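Local structure of uncharacterized protein (Legionella pneumophila subsp. pneumophila, 5T2X) at residues 98-103 / 127-132; 117-122 / 135-140. The protein is of unknown function but forms an all-helical fold of a family found in Legionella pneumophila and not yet characterised. All blocks are in the same frame, centred on the assembly; numbering follows the deposited sequence.

Interaction 1: 98-103 / 127-132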
ATOM      1  N   ILE A  98       1.862   1.689   8.357  1.00 37.31           N
ATOM      2  CA  ILE A  98       1.302   0.687   9.258  1.00 32.48           C
ATOM      3  C   ILE A  98       0.688   1.354  10.481  1.00 35.43           C
ATOM      4  O   ILE A  98      -0.401   0.975  10.932  1.00 30.36           O
ATOM      5  CB  ILE A  98       2.381  -0.336   9.653  1.00 32.76           C
ATOM      6  CG1 ILE A  98       2.793  -1.175   8.444  1.00 37.94           C
ATOM      7  CG2 ILE A  98       1.892  -1.229  10.786  1.00 30.21           C
ATOM      8  CD1 ILE A  98       4.044  -1.995   8.679  1.00 43.89           C
ATOM      9  N   TYR A  99       1.369   2.362  11.033  1.00 28.40           N
ATOM     10  CA  TYR A  99       0.866   3.031  12.229  1.00 25.45           C
ATOM     11  C   TYR A  99      -0.456   3.737  11.950  1.00 30.35           C
ATOM     12  O   TYR A  99      -1.434   3.564  12.688  1.00 35.18           O
ATOM     13  CB  TYR A  99       1.904   4.023  12.754  1.00 27.82           C
ATOM     14  CG  TYR A  99       1.359   4.954  13.813  1.00 30.16           C
ATOM     15  CD1 TYR A  99       1.267   4.551  15.140  1.00 28.86           C
ATOM     16  CD2 TYR A  99       0.926   6.235  13.485  1.00 29.86           C
ATOM     17  CE1 TYR A  99       0.761   5.398  16.110  1.00 28.65           C
ATOM     18  CE2 TYR A  99       0.421   7.087  14.447  1.00 33.60           C
ATOM     19  CZ  TYR A  99       0.340   6.665  15.757  1.00 32.35           C
ATOM     20  OH  TYR A  99      -0.162   7.513  16.715  1.00 38.65           O
ATOM     21  N   PHE A 100      -0.501   4.546  10.890  1.00 31.96           N
ATOM     22  CA  PHE A 100      -1.724   5.275  10.568  1.00 26.30           C
ATOM     23  C   PHE A 100      -2.869   4.328  10.236  1.00 31.90           C
ATOM     24  O   PHE A 100      -4.028   4.626  10.546  1.00 37.69           O
ATOM     25  CB  PHE A 100      -1.473   6.240   9.410  1.00 27.95           C
ATOM     26  CG  PHE A 100      -0.675   7.456   9.793  1.00 35.22           C
ATOM     27  CD1 PHE A 100      -0.910   8.104  10.995  1.00 32.95           C
ATOM     28  CD2 PHE A 100       0.312   7.948   8.954  1.00 35.63           C
ATOM     29  CE1 PHE A 100      -0.179   9.223  11.350  1.00 33.77           C
ATOM     30  CE2 PHE A 100       1.048   9.066   9.303  1.00 33.59           C
ATOM     31  CZ  PHE A 100       0.802   9.705  10.503  1.00 33.66           C
ATOM     32  N   TYR A 101      -2.570   3.186   9.616  1.00 28.71           N
ATOM     33  CA  TYR A 101      -3.623   2.211   9.354  1.00 28.35           C
ATOM     34  C   TYR A 101      -4.119   1.581  10.649  1.00 29.85           C
ATOM     35  O   TYR A 101      -5.316   1.313  10.796  1.00 29.35           O
ATOM     36  CB  TYR A 101      -3.129   1.136   8.387  1.00 30.48           C
ATOM     37  CG  TYR A 101      -4.215   0.168   7.979  1.00 33.07           C
ATOM     38  CD1 TYR A 101      -5.148   0.513   7.009  1.00 28.25           C
ATOM     39  CD2 TYR A 101      -4.317  -1.085   8.570  1.00 30.29           C
ATOM     40  CE1 TYR A 101      -6.150  -0.365   6.635  1.00 28.97           C
ATOM     41  CE2 TYR A 101      -5.315  -1.969   8.202  1.00 38.09           C
ATOM     42  CZ  TYR A 101      -6.227  -1.604   7.234  1.00 33.30           C
ATOM     43  OH  TYR A 101      -7.221  -2.481   6.865  1.00 42.10           O
ATOM     44  N   GLY A 102      -3.214   1.338  11.599  1.00 34.82           N
ATOM     45  CA  GLY A 102      -3.641   0.846  12.898  1.00 21.98           C
ATOM     46  C   GLY A 102      -4.521   1.839  13.632  1.00 33.22           C
ATOM     47  O   GLY A 102      -5.488   1.456  14.295  1.00 39.97           O
ATOM     48  N   GLN A 103      -4.200   3.132  13.520  1.00 32.27           N
ATOM     49  CA  GLN A 103      -5.049   4.156  14.116  1.00 32.90           C
ATOM     50  C   GLN A 103      -6.416   4.200  13.448  1.00 36.87           C
ATOM     51  O   GLN A 103      -7.423   4.482  14.110  1.00 40.68           O
ATOM     52  CB  GLN A 103      -4.370   5.524  14.031  1.00 33.22           C
ATOM     53  CG  GLN A 103      -3.101   5.643  14.862  1.00 31.36           C
ATOM     54  CD  GLN A 103      -3.352   5.408  16.341  1.00 37.19           C
ATOM     55  OE1 GLN A 103      -2.925   4.397  16.901  1.00 47.04           O
ATOM     56  NE2 GLN A 103      -4.045   6.341  16.980  1.00 32.56           N
ATOM     57  N   ALA A 127      -2.511   6.290   3.425  1.00 29.80           N
ATOM     58  CA  ALA A 127      -2.324   6.230   1.979  1.00 31.38           C
ATOM     59  C   ALA A 127      -1.306   7.255   1.500  1.00 33.29           C
ATOM     60  O   ALA A 127      -0.654   7.043   0.471  1.00 28.58           O
ATOM     61  CB  ALA A 127      -3.658   6.438   1.264  1.00 29.38           C
ATOM     62  N   TYR A 128      -1.162   8.372   2.220  1.00 27.70           N
ATOM     63  CA  TYR A 128      -0.121   9.336   1.884  1.00 27.83           C
ATOM     64  C   TYR A 128       1.265   8.717   2.006  1.00 31.41           C
ATOM     65  O   TYR A 128       2.183   9.095   1.271  1.00 37.39           O
ATOM     66  CB  TYR A 128      -0.241  10.570   2.778  1.00 32.13           C
ATOM     67  CG  TYR A 128       0.717  11.687   2.430  1.00 39.51           C
ATOM     68  CD1 TYR A 128       0.385  12.640   1.475  1.00 38.44           C
ATOM     69  CD2 TYR A 128       1.952  11.792   3.059  1.00 37.25           C
ATOM     70  CE1 TYR A 128       1.257  13.664   1.155  1.00 39.03           C
ATOM     71  CE2 TYR A 128       2.829  12.812   2.744  1.00 47.16           C
ATOM     72  CZ  TYR A 128       2.476  13.744   1.792  1.00 46.72           C
ATOM     73  OH  TYR A 128       3.348  14.761   1.477  1.00 58.99           O
ATOM     74  N   GLN A 129       1.433   7.769   2.926  1.00 32.43           N
ATOM     75  CA  GLN A 129       2.645   6.968   3.027  1.00 32.94           C
ATOM     76  C   GLN A 129       2.611   5.751   2.110  1.00 36.33           C
ATOM     77  O   GLN A 129       3.503   4.900   2.194  1.00 40.89           O
ATOM     78  CB  GLN A 129       2.863   6.530   4.476  1.00 31.12           C
ATOM     79  CG  GLN A 129       2.932   7.684   5.464  1.00 35.02           C
ATOM     80  CD  GLN A 129       4.175   8.535   5.283  1.00 34.69           C
ATOM     81  OE1 GLN A 129       5.235   8.034   4.906  1.00 31.23           O
ATOM     82  NE2 GLN A 129       4.051   9.829   5.551  1.00 31.84           N
ATOM     83  N   HIS A 130       1.588   5.647   1.256  1.00 29.30           N
ATOM     84  CA  HIS A 130       1.483   4.601   0.237  1.00 32.89           C
ATOM     85  C   HIS A 130       1.368   3.212   0.861  1.00 34.33           C
ATOM     86  O   HIS A 130       1.888   2.228   0.331  1.00 33.48           O
ATOM     87  CB  HIS A 130       2.655   4.666  -0.743  1.00 38.31           C
ATOM     88  CG  HIS A 130       2.868   6.025  -1.331  1.00 42.02           C
ATOM     89  ND1 HIS A 130       1.919   6.657  -2.104  1.00 37.69           N
ATOM     90  CD2 HIS A 130       3.918   6.877  -1.252  1.00 35.81           C
ATOM     91  CE1 HIS A 130       2.374   7.839  -2.478  1.00 38.15           C
ATOM     92  NE2 HIS A 130       3.585   7.998  -1.975  1.00 37.57           N
ATOM     93  N   CYS A 131       0.667   3.128   1.989  1.00 31.09           N
ATOM     94  CA  CYS A 131       0.438   1.842   2.633  1.00 27.38           C
ATOM     95  C   CYS A 131      -0.565   1.023   1.830  1.00 31.75           C
ATOM     96  O   CYS A 131      -1.625   1.527   1.443  1.00 27.68           O
ATOM     97  CB  CYS A 131      -0.067   2.050   4.059  1.00 22.65           C
ATOM     98  SG  CYS A 131      -0.422   0.524   4.955  1.00 32.25           S
ATOM     99  N   PHE A 132      -0.227  -0.246   1.576  1.00 34.00           N
ATOM    100  CA  PHE A 132      -1.113  -1.103   0.794  1.00 27.05           C
ATOM    101  C   PHE A 132      -2.443  -1.318   1.502  1.00 27.46           C
ATOM    102  O   PHE A 132      -3.496  -1.369   0.855  1.00 36.66           O
ATOM    103  CB  PHE A 132      -0.443  -2.448   0.511  1.00 28.51           C
ATOM    104  CG  PHE A 132      -1.354  -3.451  -0.146  1.00 34.70           C
ATOM    105  CD1 PHE A 132      -1.524  -3.457  -1.520  1.00 35.14           C
ATOM    106  CD2 PHE A 132      -2.049  -4.383   0.614  1.00 29.61           C
ATOM    107  CE1 PHE A 132      -2.364  -4.374  -2.126  1.00 37.43           C
ATOM    108  CE2 PHE A 132      -2.892  -5.297   0.014  1.00 33.96           C
ATOM    109  CZ  PHE A 132      -3.048  -5.295  -1.359  1.00 34.22           C
TER
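Cys-131 brings its sulfur close to Ile-98 and Tyr-101, which are about one turn apart on helix 91-111. SG lies 4.3 Å from Ile-98 N and 4.4 Å from Tyr-101 CB. Ile-98 takes part through its backbone, because its side chain is directed away from the turn. Tyr-101 offers the base of its side chain, and its ring goes on to meet the ring of Tyr-133 at a slant. The thiol reaches this place because SG is anti to the backbone N of Cys-131, with chi1 at 179°.

A second touch involves Phe-100 and Gln-129. Gln-129 brings its aliphatic CG to the rim of the Phe-100 ring, 4.4 Å from CD2 and near the ring plane. The methylene meets an edge here, not a face. Phe-100 is buried and also packs on Lys-125 and Ser-126 of the helix before the turn, and on Ile-47 and Glu-51 of helix 43-52. Its ring therefore links three helices. The two segments share no hydrogen bond, and the fit is loose van der Waals packing.

The turn gets its shape from its own backbone. His-130 has positive phi (64°) and is the C-prime residue of a Schellman motif. His-130 N bonds to Ala-127 O at 2.8 Å, and Cys-131 N bonds back to Ser-126 O. The His-130 ring folds back over the Tyr-128 carbonyl oxygen. Cys-131 then takes the N-cap position of helix 132-147. A Schellman motif that ends one helix is thus followed at once by the start of the next, making the tight turn of an alpha-alpha hairpin packed against helix 91-111.

Interaction 2: 117-122 / 135-140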
ATOM      1  N   ASP A 117     -15.609   9.429   9.792  1.00 43.00           N
ATOM      2  CA  ASP A 117     -14.754  10.561   9.445  1.00 36.14           C
ATOM      3  C   ASP A 117     -13.357  10.404  10.031  1.00 33.58           C
ATOM      4  O   ASP A 117     -12.361  10.738   9.378  1.00 37.07           O
ATOM      5  CB  ASP A 117     -15.390  11.869   9.917  1.00 41.82           C
ATOM      6  CG  ASP A 117     -16.628  12.235   9.123  1.00 50.26           C
ATOM      7  OD1 ASP A 117     -16.813  11.681   8.017  1.00 45.29           O
ATOM      8  OD2 ASP A 117     -17.411  13.084   9.600  1.00 54.08           O
ATOM      9  N   ASN A 118     -13.260   9.897  11.262  1.00 40.43           N
ATOM     10  CA  ASN A 118     -11.952   9.700  11.878  1.00 33.84           C
ATOM     11  C   ASN A 118     -11.165   8.611  11.158  1.00 41.91           C
ATOM     12  O   ASN A 118      -9.975   8.780  10.869  1.00 36.66           O
ATOM     13  CB  ASN A 118     -12.109   9.357  13.360  1.00 40.65           C
ATOM     14  CG  ASN A 118     -12.630  10.522  14.178  1.00 46.66           C
ATOM     15  OD1 ASN A 118     -12.512  11.681  13.777  1.00 36.33           O
ATOM     16  ND2 ASN A 118     -13.203  10.221  15.338  1.00 43.63           N
ATOM     17  N   GLU A 119     -11.815   7.481  10.863  1.00 33.92           N
ATOM     18  CA  GLU A 119     -11.131   6.397  10.168  1.00 35.80           C
ATOM     19  C   GLU A 119     -10.643   6.843   8.796  1.00 31.69           C
ATOM     20  O   GLU A 119      -9.501   6.562   8.415  1.00 28.33           O
ATOM     21  CB  GLU A 119     -12.053   5.183  10.035  1.00 28.81           C
ATOM     22  CG  GLU A 119     -11.416   4.029   9.276  1.00 33.73           C
ATOM     23  CD  GLU A 119     -12.389   2.908   8.971  1.00 32.11           C
ATOM     24  OE1 GLU A 119     -13.506   2.913   9.532  1.00 37.60           O
ATOM     25  OE2 GLU A 119     -12.034   2.024   8.166  1.00 31.80           O
ATOM     26  N   LEU A 120     -11.496   7.545   8.043  1.00 28.89           N
ATOM     27  CA  LEU A 120     -11.098   8.019   6.720  1.00 32.54           C
ATOM     28  C   LEU A 120      -9.914   8.971   6.809  1.00 27.94           C
ATOM     29  O   LEU A 120      -9.040   8.969   5.935  1.00 32.57           O
ATOM     30  CB  LEU A 120     -12.283   8.697   6.029  1.00 21.79           C
ATOM     31  CG  LEU A 120     -13.389   7.778   5.507  1.00 27.60           C
ATOM     32  CD1 LEU A 120     -14.586   8.588   5.028  1.00 19.74           C
ATOM     33  CD2 LEU A 120     -12.857   6.897   4.390  1.00 32.87           C
ATOM     34  N   GLU A 121      -9.868   9.788   7.862  1.00 29.79           N
ATOM     35  CA  GLU A 121      -8.762  10.724   8.021  1.00 30.26           C
ATOM     36  C   GLU A 121      -7.445   9.989   8.235  1.00 34.58           C
ATOM     37  O   GLU A 121      -6.416  10.371   7.669  1.00 32.20           O
ATOM     38  CB  GLU A 121      -9.057  11.676   9.180  1.00 42.95           C
ATOM     39  CG  GLU A 121      -8.059  12.807   9.349  1.00 64.95           C
ATOM     40  CD  GLU A 121      -8.606  13.936  10.203  1.00 86.39           C
ATOM     41  OE1 GLU A 121      -9.614  14.555   9.798  1.00 88.81           O
ATOM     42  OE2 GLU A 121      -8.038  14.199  11.284  1.00 93.44           O
ATOM     43  N   PHE A 122      -7.458   8.923   9.039  1.00 25.50           N
ATOM     44  CA  PHE A 122      -6.243   8.139   9.228  1.00 31.72           C
ATOM     45  C   PHE A 122      -5.926   7.289   8.003  1.00 31.97           C
ATOM     46  O   PHE A 122      -4.751   7.067   7.693  1.00 32.71           O
ATOM     47  CB  PHE A 122      -6.364   7.251  10.467  1.00 29.14           C
ATOM     48  CG  PHE A 122      -6.053   7.957  11.754  1.00 36.85           C
ATOM     49  CD1 PHE A 122      -4.771   8.409  12.020  1.00 39.68           C
ATOM     50  CD2 PHE A 122      -7.038   8.157  12.705  1.00 39.38           C
ATOM     51  CE1 PHE A 122      -4.479   9.057  13.209  1.00 43.64           C
ATOM     52  CE2 PHE A 122      -6.753   8.803  13.897  1.00 39.73           C
ATOM     53  CZ  PHE A 122      -5.472   9.253  14.148  1.00 40.86           C
ATOM     54  N   TYR A 135      -4.638   1.752   0.763  1.00 25.21           N
ATOM     55  CA  TYR A 135      -5.143   1.740  -0.607  1.00 27.27           C
ATOM     56  C   TYR A 135      -6.216   0.674  -0.788  1.00 28.65           C
ATOM     57  O   TYR A 135      -7.221   0.904  -1.472  1.00 33.82           O
ATOM     58  CB  TYR A 135      -3.994   1.515  -1.590  1.00 26.63           C
ATOM     59  CG  TYR A 135      -3.129   2.734  -1.820  1.00 28.93           C
ATOM     60  CD1 TYR A 135      -3.684   4.005  -1.870  1.00 27.44           C
ATOM     61  CD2 TYR A 135      -1.752   2.612  -1.985  1.00 27.46           C
ATOM     62  CE1 TYR A 135      -2.896   5.124  -2.082  1.00 30.30           C
ATOM     63  CE2 TYR A 135      -0.956   3.725  -2.197  1.00 28.28           C
ATOM     64  CZ  TYR A 135      -1.533   4.978  -2.243  1.00 36.57           C
ATOM     65  OH  TYR A 135      -0.748   6.089  -2.453  1.00 42.57           O
ATOM     66  N   ASN A 136      -6.026  -0.495  -0.175  1.00 34.63           N
ATOM     67  CA  ASN A 136      -7.025  -1.555  -0.274  1.00 31.20           C
ATOM     68  C   ASN A 136      -8.324  -1.149   0.411  1.00 30.71           C
ATOM     69  O   ASN A 136      -9.414  -1.329  -0.146  1.00 33.88           O
ATOM     70  CB  ASN A 136      -6.477  -2.847   0.334  1.00 36.47           C
ATOM     71  CG  ASN A 136      -7.446  -4.005   0.209  1.00 43.54           C
ATOM     72  OD1 ASN A 136      -8.207  -4.092  -0.752  1.00 46.80           O
ATOM     73  ND2 ASN A 136      -7.425  -4.901   1.189  1.00 43.77           N
ATOM     74  N   SER A 137      -8.226  -0.592   1.619  1.00 25.55           N
ATOM     75  CA  SER A 137      -9.425  -0.211   2.360  1.00 30.40           C
ATOM     76  C   SER A 137     -10.109   0.997   1.729  1.00 31.43           C
ATOM     77  O   SER A 137     -11.343   1.067   1.692  1.00 27.55           O
ATOM     78  CB  SER A 137      -9.067   0.069   3.819  1.00 26.00           C
ATOM     79  OG  SER A 137     -10.220   0.389   4.578  1.00 46.71           O
ATOM     80  N   LEU A 138      -9.328   1.956   1.223  1.00 30.14           N
ATOM     81  CA  LEU A 138      -9.923   3.126   0.585  1.00 26.91           C
ATOM     82  C   LEU A 138     -10.616   2.766  -0.724  1.00 27.25           C
ATOM     83  O   LEU A 138     -11.641   3.370  -1.062  1.00 31.40           O
ATOM     84  CB  LEU A 138      -8.861   4.198   0.345  1.00 27.64           C
ATOM     85  CG  LEU A 138      -8.450   5.029   1.561  1.00 29.56           C
ATOM     86  CD1 LEU A 138      -7.286   5.941   1.215  1.00 27.39           C
ATOM     87  CD2 LEU A 138      -9.631   5.840   2.074  1.00 23.64           C
ATOM     88  N   SER A 139     -10.079   1.800  -1.473  1.00 28.37           N
ATOM     89  CA  SER A 139     -10.741   1.379  -2.705  1.00 34.64           C
ATOM     90  C   SER A 139     -12.067   0.689  -2.415  1.00 34.58           C
ATOM     91  O   SER A 139     -13.019   0.832  -3.188  1.00 36.56           O
ATOM     92  CB  SER A 139      -9.827   0.462  -3.519  1.00 29.32           C
ATOM     93  OG  SER A 139      -9.581  -0.755  -2.838  1.00 45.00           O
ATOM     94  N   THR A 140     -12.148  -0.059  -1.311  1.00 29.93           N
ATOM     95  CA  THR A 140     -13.431  -0.615  -0.894  1.00 34.97           C
ATOM     96  C   THR A 140     -14.406   0.492  -0.509  1.00 30.63           C
ATOM     97  O   THR A 140     -15.590   0.436  -0.861  1.00 34.40           O
ATOM     98  CB  THR A 140     -13.230  -1.583   0.273  1.00 26.19           C
ATOM     99  OG1 THR A 140     -12.420  -2.685  -0.154  1.00 31.94           O
ATOM    100  CG2 THR A 140     -14.571  -2.107   0.772  1.00 30.22           C
TER
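Leu-120 and Leu-138 meet methyl to methyl, and theirs is the apolar contact between these two helical segments. CD2 of Leu-120 lies 4.1 Å from CD2 of Leu-138, and the two side chains slant past each other. Both leucines have nearly the same conformation. In each, CG lies opposite the carbonyl carbon, on the side of the backbone N, with chi1 at -74° in Leu-120 and -78° in Leu-138. Neither CB points straight across. It is the branch end of each chain that closes the distance.

Beside this pair, Glu-119 reaches the neighbourhood of Ser-137 with its carboxylate, although its CB is not directed there. Its chain is stretched out, yet OE2 stays 4.3 Å from Ser-137 OG, too far for a hydrogen bond. The carboxylate is held by other partners. OE2 forms a salt bridge with Arg-108, and OE1 accepts from Phe-115 N. These two bonds probably fix the carboxylate near the start of its helix.

Ser-139 turns its hydroxyl back onto its own helix. OG donates to Asn-136 O at 2.8 Å, from above the carbonyl plane. Thr-140 N bonds to the same oxygen, from the same face.

Leu-123 and Ala-127 extend the packing along helix 117-128, where they touch Leu-138. Phe-115, in the loop before that helix, touches both Leu-120 and Ser-137. Tyr-160 of helix 153-167 packs on Leu-138 and Ser-139. Helix 132-147 thus lies between helix 117-128 and helix 153-167, while Asn-118 and Phe-122 face helix 91-111.

In the fold
Helix 91-111, which follows five shorter helices, supplies residues 98-103. The chain turns back into helix 117-128, which runs roughly antiparallel to it, and then reverses again into helix 132-147. Interaction 1 closes a loop of 23 residues between its segments. Interaction 2 closes a shorter one of 12. The two cross, since their segments alternate along the chain. Both use helix 117-128, one at its end and the other at its start. They also touch directly: Tyr-135 OH probably bonds to His-130 ND1 at 2.7 Å, and Phe-122 packs on Phe-100 and Gln-103. Together they tie three consecutive helices.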